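Local coordinates for CdiI immunity protein (Cupriavidus taiwanensis, PDB 5T87) that probably protects its own cell by binding and neutralising the CdiA toxin of a contact-dependent growth inhibition system, at residues 65-70 against 99-104; 48-53 against 86-91. All blocks are in the same frame, centred on the assembly; numbering follows the deposited sequence.

Contact 1. Residues 65-70 against 99-104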
loop_
_atom_site.group_PDB
_atom_site.type_symbol
_atom_site.label_atom_id
_atom_site.label_comp_id
_atom_site.label_asym_id
_atom_site.label_seq_id
_atom_site.Cartn_x
_atom_site.Cartn_y
_atom_site.Cartn_z
ATOM N N LEU A 65 2.265 -7.021 -3.588
ATOM C CA LEU A 65 2.820 -5.931 -2.791
ATOM C C LEU A 65 3.294 -4.757 -3.679
ATOM O O LEU A 65 3.053 -3.570 -3.377
ATOM C CB LEU A 65 3.970 -6.438 -1.911
ATOM C CG LEU A 65 4.711 -5.349 -1.122
ATOM C CD1 LEU A 65 3.753 -4.616 -0.211
ATOM C CD2 LEU A 65 5.883 -5.905 -0.340
ATOM N N ALA A 66 3.970 -5.104 -4.771
ATOM C CA ALA A 66 4.457 -4.104 -5.732
ATOM C C ALA A 66 3.324 -3.244 -6.290
ATOM O O ALA A 66 3.474 -2.022 -6.427
ATOM C CB ALA A 66 5.219 -4.785 -6.859
ATOM N N VAL A 67 2.186 -3.873 -6.581
ATOM C CA VAL A 67 1.000 -3.128 -7.006
ATOM C C VAL A 67 0.528 -2.185 -5.907
ATOM O O VAL A 67 0.313 -1.028 -6.145
ATOM C CB VAL A 67 -0.140 -4.076 -7.391
ATOM C CG1 VAL A 67 -1.456 -3.322 -7.583
ATOM C CG2 VAL A 67 0.222 -4.832 -8.658
ATOM N N THR A 68 0.382 -2.702 -4.694
ATOM C CA THR A 68 0.030 -1.884 -3.539
ATOM C C THR A 68 1.001 -0.707 -3.398
ATOM O O THR A 68 0.578 0.421 -3.156
ATOM C CB THR A 68 -0.041 -2.763 -2.259
ATOM O OG1 THR A 68 -1.262 -3.507 -2.286
ATOM C CG2 THR A 68 0.002 -1.943 -0.971
ATOM N N CYS A 69 2.288 -0.972 -3.586
ATOM C CA CYS A 69 3.300 0.085 -3.600
ATOM C C CYS A 69 3.085 1.134 -4.695
ATOM O O CYS A 69 3.346 2.321 -4.476
ATOM C CB CYS A 69 4.698 -0.512 -3.727
ATOM S SG CYS A 69 5.256 -1.230 -2.179
ATOM N N VAL A 70 2.602 0.707 -5.859
ATOM C CA VAL A 70 2.250 1.666 -6.927
ATOM C C VAL A 70 1.118 2.575 -6.432
ATOM O O VAL A 70 1.113 3.786 -6.713
ATOM C CB VAL A 70 1.914 0.957 -8.271
ATOM C CG1 VAL A 70 1.289 1.909 -9.290
ATOM C CG2 VAL A 70 3.173 0.328 -8.861
ATOM N N ALA A 99 -5.118 -8.901 -8.629
ATOM C CA ALA A 99 -6.389 -8.176 -8.783
ATOM C C ALA A 99 -6.779 -7.367 -7.555
ATOM O O ALA A 99 -7.080 -6.186 -7.649
ATOM C CB ALA A 99 -7.514 -9.136 -9.147
ATOM N N SER A 100 -6.751 -8.007 -6.406
ATOM C CA SER A 100 -7.221 -7.383 -5.180
ATOM C C SER A 100 -6.433 -6.093 -4.815
ATOM O O SER A 100 -7.024 -5.053 -4.484
ATOM C CB SER A 100 -7.192 -8.423 -4.055
ATOM O OG SER A 100 -7.153 -7.797 -2.797
ATOM N N ALA A 101 -5.109 -6.173 -4.882
ATOM C CA ALA A 101 -4.243 -5.017 -4.655
ATOM C C ALA A 101 -4.392 -3.960 -5.763
ATOM O O ALA A 101 -4.243 -2.761 -5.499
ATOM C CB ALA A 101 -2.789 -5.456 -4.565
ATOM N N ALA A 102 -4.642 -4.408 -6.999
ATOM C CA ALA A 102 -4.925 -3.493 -8.121
ATOM C C ALA A 102 -6.129 -2.618 -7.815
ATOM O O ALA A 102 -6.058 -1.406 -7.957
ATOM C CB ALA A 102 -5.145 -4.259 -9.423
ATOM N N SER A 103 -7.213 -3.241 -7.364
ATOM C CA SER A 103 -8.418 -2.530 -6.947
ATOM C C SER A 103 -8.143 -1.469 -5.871
ATOM O O SER A 103 -8.626 -0.354 -5.978
ATOM C CB SER A 103 -9.456 -3.530 -6.436
ATOM O OG SER A 103 -10.664 -2.881 -6.102
ATOM N N ASP A 104 -7.365 -1.813 -4.850
ATOM C CA ASP A 104 -7.043 -0.878 -3.762
ATOM C C ASP A 104 -6.028 0.188 -4.183
ATOM O O ASP A 104 -6.009 1.289 -3.628
ATOM C CB ASP A 104 -6.488 -1.617 -2.542
ATOM C CG ASP A 104 -7.483 -2.594 -1.921
ATOM O OD1 ASP A 104 -8.702 -2.530 -2.213
ATOM O OD2 ASP A 104 -7.026 -3.432 -1.115
#
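Val67 packs against the peptide link and methyls of Ala101 and Ala102, and with Ala101 forms the larger part of the contact between 65-70 and 99-104. On the valine, CG1 makes the closest contacts: CG1 of Val67 lies 3.4 Å from the backbone N of Ala102 and 3.5 Å from the carbonyl C of Ala101, against the peptide link that joins them. Its position follows from chi1 of 169°, which sets CG1 opposite the backbone N and sends it out toward the neighbouring helix. The methyls of both alanines are also within packing distance of Val67 CG1: 3.9 Å to Ala101 CB and 4.2 Å to Ala102 CB.

The second kind of contact is between a hydroxyl and a methyl. Thr68 OG1 sits 3.4 Å from Ala101 CB, so the Ala101 methyl meets both the threonine oxygen and the valine methyl.

Small residues allow a close backbone approach: the helix axes pass 8.2 Å apart, nearly parallel at 6°, and the CA atoms of Thr68 and Ala101 are 5.4 Å apart. Around this patch Val67 also packs on Ala53, Leu89, Val98 and Ala105. Ser100 and Asp104 hydrogen-bond to Thr20 and Ser21 of the CdiA toxin chain, and Thr68 packs on its Asp38. Van der Waals packing, with no hydrogen bond between the segments, therefore joins the two helices, while Ser100 and Asp104 turn their polar groups to the toxin.

Contact 2. Residues 48-53 against 86-91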
loop_
_atom_site.group_PDB
_atom_site.type_symbol
_atom_site.label_atom_id
_atom_site.label_comp_id
_atom_site.label_asym_id
_atom_site.label_seq_id
_atom_site.Cartn_x
_atom_site.Cartn_y
_atom_site.Cartn_z
ATOM N N ARG A 48 10.402 0.381 -11.738
ATOM C CA ARG A 48 10.911 -0.704 -10.910
ATOM C C ARG A 48 9.838 -1.538 -10.261
ATOM O O ARG A 48 9.928 -2.774 -10.258
ATOM C CB ARG A 48 11.893 -0.181 -9.876
ATOM C CG ARG A 48 13.255 0.033 -10.494
ATOM C CD ARG A 48 14.087 1.062 -9.756
ATOM N NE ARG A 48 15.393 1.180 -10.399
ATOM C CZ ARG A 48 15.628 1.823 -11.544
ATOM N NH1 ARG A 48 14.656 2.467 -12.178
ATOM N NH2 ARG A 48 16.855 1.840 -12.042
ATOM N N LEU A 49 8.821 -0.872 -9.729
ATOM C CA LEU A 49 7.634 -1.566 -9.211
ATOM C C LEU A 49 6.920 -2.450 -10.258
ATOM O O LEU A 49 6.508 -3.577 -9.955
ATOM C CB LEU A 49 6.658 -0.557 -8.606
ATOM C CG LEU A 49 7.183 0.186 -7.363
ATOM C CD1 LEU A 49 6.137 1.158 -6.842
ATOM C CD2 LEU A 49 7.589 -0.775 -6.256
ATOM N N LYS A 50 6.807 -1.950 -11.486
ATOM C CA LYS A 50 6.206 -2.707 -12.579
ATOM C C LYS A 50 6.992 -3.971 -12.930
ATOM O O LYS A 50 6.397 -5.013 -13.207
ATOM C CB LYS A 50 6.081 -1.840 -13.834
ATOM C CG LYS A 50 5.009 -0.756 -13.772
ATOM C CD LYS A 50 4.644 -0.249 -15.162
ATOM C CE LYS A 50 5.777 0.521 -15.805
ATOM N NZ LYS A 50 5.397 0.913 -17.180
ATOM N N SER A 51 8.315 -3.880 -12.945
ATOM C CA SER A 51 9.130 -5.052 -13.260
ATOM C C SER A 51 8.903 -6.176 -12.223
ATOM O O SER A 51 8.942 -7.362 -12.564
ATOM C CB SER A 51 10.617 -4.698 -13.325
ATOM O OG SER A 51 11.126 -4.460 -12.021
ATOM N N VAL A 52 8.645 -5.802 -10.972
ATOM C CA VAL A 52 8.327 -6.805 -9.934
ATOM C C VAL A 52 6.912 -7.347 -10.128
ATOM O O VAL A 52 6.703 -8.562 -10.154
ATOM C CB VAL A 52 8.510 -6.237 -8.524
ATOM C CG1 VAL A 52 8.076 -7.251 -7.454
ATOM C CG2 VAL A 52 9.963 -5.850 -8.321
ATOM N N ALA A 53 5.964 -6.434 -10.313
ATOM C CA ALA A 53 4.574 -6.802 -10.525
ATOM C C ALA A 53 4.351 -7.732 -11.722
ATOM O O ALA A 53 3.502 -8.621 -11.638
ATOM C CB ALA A 53 3.714 -5.556 -10.659
ATOM N N GLU A 86 -2.975 4.491 -14.483
ATOM C CA GLU A 86 -4.309 3.922 -14.607
ATOM C C GLU A 86 -4.368 2.737 -15.579
ATOM O O GLU A 86 -4.993 1.716 -15.269
ATOM C CB GLU A 86 -5.320 4.989 -14.998
ATOM C CG GLU A 86 -6.754 4.516 -14.832
ATOM C CD GLU A 86 -7.759 5.591 -15.149
ATOM O OE1 GLU A 86 -7.747 6.109 -16.290
ATOM O OE2 GLU A 86 -8.566 5.916 -14.252
ATOM N N GLU A 87 -3.733 2.876 -16.743
ATOM C CA GLU A 87 -3.684 1.788 -17.737
ATOM C C GLU A 87 -3.014 0.556 -17.139
ATOM O O GLU A 87 -3.463 -0.584 -17.372
ATOM C CB GLU A 87 -2.976 2.218 -19.044
ATOM C CG GLU A 87 -3.927 2.896 -20.032
ATOM C CD GLU A 87 -3.257 3.809 -21.066
ATOM O OE1 GLU A 87 -2.197 3.447 -21.629
ATOM O OE2 GLU A 87 -3.818 4.894 -21.334
ATOM N N PHE A 88 -1.951 0.802 -16.368
ATOM C CA PHE A 88 -1.257 -0.248 -15.617
ATOM C C PHE A 88 -2.176 -0.999 -14.642
ATOM O O PHE A 88 -2.298 -2.222 -14.702
ATOM C CB PHE A 88 -0.078 0.341 -14.859
ATOM C CG PHE A 88 0.533 -0.605 -13.894
ATOM C CD1 PHE A 88 1.264 -1.698 -14.346
ATOM C CD2 PHE A 88 0.356 -0.434 -12.521
ATOM C CE1 PHE A 88 1.830 -2.591 -13.456
ATOM C CE2 PHE A 88 0.926 -1.318 -11.627
ATOM C CZ PHE A 88 1.666 -2.396 -12.095
ATOM N N LEU A 89 -2.846 -0.259 -13.773
ATOM C CA LEU A 89 -3.690 -0.890 -12.768
ATOM C C LEU A 89 -4.900 -1.590 -13.385
ATOM O O LEU A 89 -5.298 -2.670 -12.919
ATOM C CB LEU A 89 -4.135 0.132 -11.726
ATOM C CG LEU A 89 -3.008 0.756 -10.896
ATOM C CD1 LEU A 89 -3.539 1.910 -10.057
ATOM C CD2 LEU A 89 -2.329 -0.280 -10.019
ATOM N N LEU A 90 -5.474 -0.985 -14.425
ATOM C CA LEU A 90 -6.596 -1.587 -15.131
ATOM C C LEU A 90 -6.208 -2.835 -15.914
ATOM O O LEU A 90 -7.035 -3.733 -16.081
ATOM C CB LEU A 90 -7.226 -0.590 -16.095
ATOM C CG LEU A 90 -8.044 0.554 -15.495
ATOM C CD1 LEU A 90 -8.486 1.448 -16.651
ATOM C CD2 LEU A 90 -9.243 0.068 -14.682
ATOM N N SER A 91 -4.970 -2.890 -16.406
ATOM C CA SER A 91 -4.517 -4.049 -17.174
ATOM C C SER A 91 -4.361 -5.310 -16.326
ATOM O O SER A 91 -4.264 -6.405 -16.880
ATOM C CB SER A 91 -3.210 -3.753 -17.915
ATOM O OG SER A 91 -2.150 -3.516 -17.017
#
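Phe88 lays its ring against helix 42-53, where Lys50 covers part of one face and Ala53 meets the edge. The tight part of the contact is built around this ring. Lys50 CG stands over the face, 4.1 Å from the ring centroid of Phe88 and 26° off the ring normal, a CH-pi contact displaced toward the rim; its nearest ring atom is Phe88 CE1 at 3.7 Å. The next methylene continues along the same rim, with Lys50 CD 3.8 Å from Phe88 CD1. Near the ring plane, Ala53 CB approaches Phe88 CZ at 4.0 Å. A chi1 of 170° swings the ring away from its own backbone N and across the gap, where it slides past the lysine chain in the opposite direction. Phe46 meets the ring edge-to-face, the ring of Phe54 also meets it, and Val70 of helix 60-76 touches Phe88 as well.

Toward solvent the contact is looser. Lys50 is partly exposed; its chain bends about the CG-CD bond, chi3 -68°, and CE and the ammonium group turn away from the ring, so only the aliphatic stem packs. The backbones stay well apart, the nearest CA atoms, of Lys50 and Phe88, being 8.4 Å from each other. This is an aromatic side chain bridging two helices that do not follow each other in the chain, part of the hydrophobic core of a predominantly helical immunity protein.

In the fold
After helices 16-22 and 25-38, helix 42-53 supplies the first half of contact 2; helix 60-76 then supplies the first half of contact 1. Helix 82-91 returns to close contact 2 across 32 intervening residues, and helix 96-114 closes contact 1 across 28. The two closures cross, because their segments alternate along the chain. Each skips one helix: contact 2 passes over helix 60-76, and contact 1 over helix 82-91. Their centres lie 9 Å apart and they touch directly, Leu49 packing on Cys69 and Val70, and Val52 on Ala66. Together they knit the last four helices into one body, with helices 60-76 and 96-114, the two of contact 1, also meeting the toxin chain.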